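Local atomic coordinates of ISC1926 TnpA C-terminal catalytic domain (Sulfolobus sp. L00 11, PDB entry 6DGC), a protein that probably binds DNA and carries out strand exchange as the catalytic part of an IS607-family serine transposase. Residues 43-48 / 112-117; 56-61 / 86-91. One frame throughout, in Å; residues are numbered along the deposited sequence.

Contact 1 (43-48 / 112-117); sequences IASGLN and VEDLIS
Ser45 joins the loop 43-48 to the helical segment 112-117 through one hydroxyl that works twice, and this is the unusual feature of the contact. Ser45 OG donates to Asp114 OD1 at 2.7 Å, the one hydrogen bond between the two segments, and accepts from the backbone N of Leu47 at 3.3 Å. The second bond makes an ST turn, set within a type I beta turn from Ser45 to Asn48. In the resolvase-type catalytic domain this loop follows strand 35-43, whereas Asp114 belongs to the long helix 108-127 that comes after the last sheet strand. The contact thus ties the strand end of the sheet to that helix. With OG anti to the backbone N (chi1 176°), the Ser45 hydroxyl reaches the carboxylate on its syn side, 27° out of the carboxylate plane. The other oxygen, OD2, is salt-bridged to NE of Arg79, so the buried carboxylate is gripped at both oxygens, which limits its rotation. The backbone of Arg79 is hydrogen-bonded to that of Gly46, while its side chain holds Asp114, and Phe122 of the second subunit packs on Asp114. Beside this polar link, the Leu47 side chain runs alongside that of Asp114, the two pointing opposite ways; Leu47 CG lies 3.7 Å from Asp114 OD1, and Leu47 CD1 lies 3.9 Å from Asp114 CB. The covered surface is small, 146 Å² in all, with Leu47 and Asp114 supplying most of it. One turn along the helix, the Ser117 hydroxyl is turned back onto its own helix: Ser117 OG donates to the Asp114 backbone O at 2.7 Å, tilted 35° from the carbonyl plane.

Contact 2 (56-61 / 86-91); sequences KLFKLV and EELFST
Phe89 reaches across from segment 86-91 to meet Leu57, Phe58 and Val61 of segment 56-61, two helical segments packed side by side in the alpha/beta catalytic domain. Each helix is the connection of a beta-alpha-beta crossover, and both run in similar directions: the segment axes approach to 10.3 Å and differ by 29°. Leu57, Val61 and Phe89 all touch Val69 of strand 68-71, which places the group against the parallel sheet. Val61 divides its methyls by its rotamer. With CG1 anti to the backbone N (chi1 168°), that branch meets Phe89 CD1 at 3.7 Å, while CG2 sits over the centre of the Phe89 ring, 4.0 Å from the centroid, in a CH-pi contact. At the rim of the same ring Leu57 CD2 comes near the ring plane, 3.7 Å from Phe89 CZ. Phe58 CD1 also comes to the edge of the Phe89 ring, in its plane, 3.6 Å from Phe89 CE1. The Phe58 ring is almost perpendicular to that of Phe89, and the pair is oblique, with centroids 5.8 Å apart. One face of Phe58 takes Leu88, whose CG is anti to the backbone N (chi1 162°), the torsion that brings CD2 over that face. With Phe58 cut back to an alanine, Leu88 CD2 would probably lose the ring face it sits on and the Phe89 ring be freer to turn at CE1. Glu87 of the second subunit packs on Phe58, so this group also borders the partner chain. Leu88 CD2 stands 3.9 Å from the Phe58 centroid, almost exactly along the ring normal.

How the contacts relate
The two contacts share no element of secondary structure, although the loop of contact 1 leads on to helix 52-62, which supplies one half of contact 2. Their centres lie about 22 Å apart, on opposite sides of the chain's centre, and their nearest atoms are about 8 Å apart. Contact 2 is wholly buried, with all five touching residues apolar and no hydrogen bond across it, as suits two helices lying on a sheet. Contact 1 is only partly buried and covers less surface; there a charged carboxylate and a hydroxyl do the joining, between a loop and the long helix. Both border the second subunit.

Contact 1 (43-48 / 112-117)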
loop_
_atom_site.group_PDB
_atom_site.type_symbol
_atom_site.label_atom_id
_atom_site.label_comp_id
_atom_site.label_asym_id
_atom_site.label_seq_id
_atom_site.Cartn_x
_atom_site.Cartn_y
_atom_site.Cartn_z
ATOM N N ILE A 43 -15.219 -9.463 -3.637
ATOM C CA ILE A 43 -14.643 -10.815 -3.661
ATOM C C ILE A 43 -13.334 -10.674 -4.473
ATOM O O ILE A 43 -13.287 -10.971 -5.668
ATOM C CB ILE A 43 -15.624 -11.930 -4.152
ATOM C CG1 ILE A 43 -16.793 -12.131 -3.164
ATOM C CG2 ILE A 43 -14.909 -13.261 -4.360
ATOM C CD1 ILE A 43 -18.078 -11.463 -3.541
ATOM N N ALA A 44 -12.306 -10.097 -3.829
ATOM C CA ALA A 44 -10.993 -9.841 -4.432
ATOM C C ALA A 44 -9.888 -9.704 -3.382
ATOM O O ALA A 44 -10.177 -9.576 -2.186
ATOM C CB ALA A 44 -11.041 -8.591 -5.304
ATOM N N SER A 45 -8.620 -9.741 -3.843
ATOM C CA SER A 45 -7.434 -9.631 -2.996
ATOM C C SER A 45 -7.272 -8.217 -2.430
ATOM O O SER A 45 -7.606 -7.239 -3.107
ATOM C CB SER A 45 -6.190 -10.022 -3.792
ATOM O OG SER A 45 -4.988 -9.857 -3.055
ATOM N N GLY A 46 -6.716 -8.126 -1.216
ATOM C CA GLY A 46 -6.405 -6.860 -0.554
ATOM C C GLY A 46 -5.377 -6.049 -1.324
ATOM O O GLY A 46 -5.303 -4.823 -1.182
ATOM N N LEU A 47 -4.591 -6.753 -2.174
ATOM C CA LEU A 47 -3.548 -6.216 -3.051
ATOM C C LEU A 47 -4.132 -5.402 -4.224
ATOM O O LEU A 47 -3.413 -4.587 -4.799
ATOM C CB LEU A 47 -2.659 -7.356 -3.595
ATOM C CG LEU A 47 -1.850 -8.230 -2.609
ATOM C CD1 LEU A 47 -1.253 -9.389 -3.318
ATOM C CD2 LEU A 47 -0.696 -7.497 -2.006
ATOM N N ASN A 48 -5.401 -5.646 -4.608
ATOM C CA ASN A 48 -6.020 -4.891 -5.694
ATOM C C ASN A 48 -6.545 -3.543 -5.205
ATOM O O ASN A 48 -7.573 -3.462 -4.531
ATOM C CB ASN A 48 -7.089 -5.695 -6.460
ATOM C CG ASN A 48 -7.740 -4.936 -7.610
ATOM O OD1 ASN A 48 -7.199 -3.969 -8.180
ATOM N ND2 ASN A 48 -8.922 -5.363 -7.990
ATOM N N VAL A 112 -0.552 -16.494 2.395
ATOM C CA VAL A 112 0.321 -17.246 1.484
ATOM C C VAL A 112 -0.051 -16.972 0.022
ATOM O O VAL A 112 0.852 -16.913 -0.816
ATOM C CB VAL A 112 0.492 -18.770 1.766
ATOM C CG1 VAL A 112 1.188 -19.012 3.093
ATOM C CG2 VAL A 112 -0.828 -19.528 1.686
ATOM N N GLU A 113 -1.367 -16.793 -0.280
ATOM C CA GLU A 113 -1.834 -16.525 -1.642
ATOM C C GLU A 113 -1.333 -15.157 -2.094
ATOM O O GLU A 113 -0.811 -15.046 -3.212
ATOM C CB GLU A 113 -3.367 -16.662 -1.762
ATOM N N ASP A 114 -1.410 -14.146 -1.185
ATOM C CA ASP A 114 -0.934 -12.784 -1.404
ATOM C C ASP A 114 0.560 -12.748 -1.508
ATOM O O ASP A 114 1.073 -12.024 -2.348
ATOM C CB ASP A 114 -1.420 -11.827 -0.312
ATOM C CG ASP A 114 -2.818 -11.273 -0.566
ATOM O OD1 ASP A 114 -3.362 -11.510 -1.678
ATOM O OD2 ASP A 114 -3.369 -10.596 0.345
ATOM N N LEU A 115 1.269 -13.561 -0.714
ATOM C CA LEU A 115 2.730 -13.614 -0.755
ATOM C C LEU A 115 3.264 -14.150 -2.080
ATOM O O LEU A 115 4.279 -13.645 -2.558
ATOM C CB LEU A 115 3.310 -14.374 0.447
ATOM C CG LEU A 115 4.818 -14.254 0.689
ATOM C CD1 LEU A 115 5.247 -12.813 0.887
ATOM C CD2 LEU A 115 5.229 -15.055 1.893
ATOM N N ILE A 116 2.564 -15.128 -2.695
ATOM C CA ILE A 116 2.954 -15.707 -3.986
ATOM C C ILE A 116 2.838 -14.636 -5.068
ATOM O O ILE A 116 3.793 -14.436 -5.829
ATOM C CB ILE A 116 2.159 -17.008 -4.314
ATOM C CG1 ILE A 116 2.512 -18.182 -3.347
ATOM C CG2 ILE A 116 2.288 -17.425 -5.787
ATOM C CD1 ILE A 116 3.974 -18.658 -3.303
ATOM N N SER A 117 1.700 -13.908 -5.098
ATOM C CA SER A 117 1.474 -12.846 -6.089
ATOM C C SER A 117 2.516 -11.738 -6.010
ATOM O O SER A 117 2.975 -11.250 -7.064
ATOM C CB SER A 117 0.061 -12.287 -5.988
ATOM O OG SER A 117 -0.268 -11.960 -4.652
#

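Contact 2 (56-61 / 86-91)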
loop_
_atom_site.group_PDB
_atom_site.type_symbol
_atom_site.label_atom_id
_atom_site.label_comp_id
_atom_site.label_asym_id
_atom_site.label_seq_id
_atom_site.Cartn_x
_atom_site.Cartn_y
_atom_site.Cartn_z
ATOM N N LYS A 56 -16.128 2.658 -4.660
ATOM C CA LYS A 56 -17.478 3.178 -4.362
ATOM C C LYS A 56 -17.464 3.767 -2.956
ATOM O O LYS A 56 -18.080 4.811 -2.721
ATOM C CB LYS A 56 -18.565 2.095 -4.505
ATOM C CG LYS A 56 -18.895 1.810 -5.967
ATOM C CD LYS A 56 -20.043 0.839 -6.164
ATOM C CE LYS A 56 -20.186 0.443 -7.621
ATOM N NZ LYS A 56 -20.829 1.512 -8.446
ATOM N N LEU A 57 -16.685 3.127 -2.041
ATOM C CA LEU A 57 -16.458 3.561 -0.653
ATOM C C LEU A 57 -15.711 4.886 -0.642
ATOM O O LEU A 57 -16.087 5.792 0.107
ATOM C CB LEU A 57 -15.674 2.487 0.134
ATOM C CG LEU A 57 -15.082 2.870 1.488
ATOM C CD1 LEU A 57 -16.164 3.029 2.536
ATOM C CD2 LEU A 57 -14.092 1.828 1.936
ATOM N N PHE A 58 -14.671 4.999 -1.492
ATOM C CA PHE A 58 -13.877 6.215 -1.624
ATOM C C PHE A 58 -14.787 7.379 -2.018
ATOM O O PHE A 58 -14.759 8.414 -1.350
ATOM C CB PHE A 58 -12.751 6.031 -2.644
ATOM C CG PHE A 58 -11.522 5.297 -2.170
ATOM C CD1 PHE A 58 -11.512 4.626 -0.952
ATOM C CD2 PHE A 58 -10.380 5.240 -2.962
ATOM C CE1 PHE A 58 -10.369 3.932 -0.528
ATOM C CE2 PHE A 58 -9.244 4.538 -2.544
ATOM C CZ PHE A 58 -9.238 3.902 -1.324
ATOM N N LYS A 59 -15.654 7.175 -3.039
ATOM C CA LYS A 59 -16.590 8.200 -3.516
ATOM C C LYS A 59 -17.635 8.575 -2.464
ATOM O O LYS A 59 -17.981 9.755 -2.363
ATOM C CB LYS A 59 -17.248 7.792 -4.843
ATOM N N LEU A 60 -18.102 7.585 -1.661
ATOM C CA LEU A 60 -19.079 7.786 -0.586
ATOM C C LEU A 60 -18.502 8.709 0.493
ATOM O O LEU A 60 -19.146 9.697 0.862
ATOM C CB LEU A 60 -19.474 6.438 0.033
ATOM C CG LEU A 60 -20.954 6.248 0.431
ATOM C CD1 LEU A 60 -21.266 4.798 0.646
ATOM C CD2 LEU A 60 -21.321 6.997 1.707
ATOM N N VAL A 61 -17.293 8.381 0.994
ATOM C CA VAL A 61 -16.545 9.134 2.006
ATOM C C VAL A 61 -16.248 10.552 1.504
ATOM O O VAL A 61 -16.481 11.503 2.245
ATOM C CB VAL A 61 -15.262 8.380 2.419
ATOM C CG1 VAL A 61 -14.339 9.261 3.241
ATOM C CG2 VAL A 61 -15.604 7.117 3.185
ATOM N N GLU A 86 -6.498 5.709 5.549
ATOM C CA GLU A 86 -6.797 6.332 6.839
ATOM C C GLU A 86 -6.675 7.846 6.711
ATOM O O GLU A 86 -7.552 8.566 7.186
ATOM C CB GLU A 86 -5.826 5.836 7.916
ATOM C CG GLU A 86 -6.483 5.500 9.238
ATOM C CD GLU A 86 -5.501 5.349 10.386
ATOM O OE1 GLU A 86 -4.868 4.274 10.509
ATOM O OE2 GLU A 86 -5.342 6.330 11.149
ATOM N N GLU A 87 -5.630 8.316 6.010
ATOM C CA GLU A 87 -5.392 9.743 5.794
ATOM C C GLU A 87 -6.427 10.367 4.837
ATOM O O GLU A 87 -6.872 11.489 5.076
ATOM C CB GLU A 87 -3.955 9.994 5.316
ATOM C CG GLU A 87 -3.562 11.463 5.310
ATOM C CD GLU A 87 -3.275 12.132 6.644
ATOM O OE1 GLU A 87 -3.706 13.297 6.818
ATOM O OE2 GLU A 87 -2.605 11.511 7.502
ATOM N N LEU A 88 -6.810 9.636 3.767
ATOM C CA LEU A 88 -7.781 10.110 2.778
ATOM C C LEU A 88 -9.126 10.322 3.456
ATOM O O LEU A 88 -9.743 11.372 3.269
ATOM C CB LEU A 88 -7.878 9.114 1.595
ATOM C CG LEU A 88 -9.110 9.183 0.682
ATOM C CD1 LEU A 88 -9.103 10.420 -0.190
ATOM C CD2 LEU A 88 -9.239 7.926 -0.166
ATOM N N PHE A 89 -9.545 9.340 4.280
ATOM C CA PHE A 89 -10.800 9.337 5.029
ATOM C C PHE A 89 -10.834 10.419 6.083
ATOM O O PHE A 89 -11.760 11.221 6.083
ATOM C CB PHE A 89 -11.071 7.963 5.634
ATOM C CG PHE A 89 -11.459 6.893 4.634
ATOM C CD1 PHE A 89 -11.349 7.114 3.258
ATOM C CD2 PHE A 89 -11.917 5.658 5.062
ATOM C CE1 PHE A 89 -11.690 6.119 2.337
ATOM C CE2 PHE A 89 -12.254 4.659 4.141
ATOM C CZ PHE A 89 -12.148 4.902 2.785
ATOM N N SER A 90 -9.796 10.504 6.923
ATOM C CA SER A 90 -9.693 11.519 7.968
ATOM C C SER A 90 -9.836 12.947 7.459
ATOM O O SER A 90 -10.400 13.761 8.167
ATOM C CB SER A 90 -8.387 11.371 8.723
ATOM O OG SER A 90 -7.323 11.597 7.813
ATOM N N THR A 91 -9.341 13.258 6.242
ATOM C CA THR A 91 -9.464 14.613 5.673
ATOM C C THR A 91 -10.920 14.926 5.355
ATOM O O THR A 91 -11.299 16.106 5.349
ATOM C CB THR A 91 -8.523 14.876 4.491
ATOM O OG1 THR A 91 -8.892 14.069 3.377
ATOM C CG2 THR A 91 -7.073 14.735 4.849
#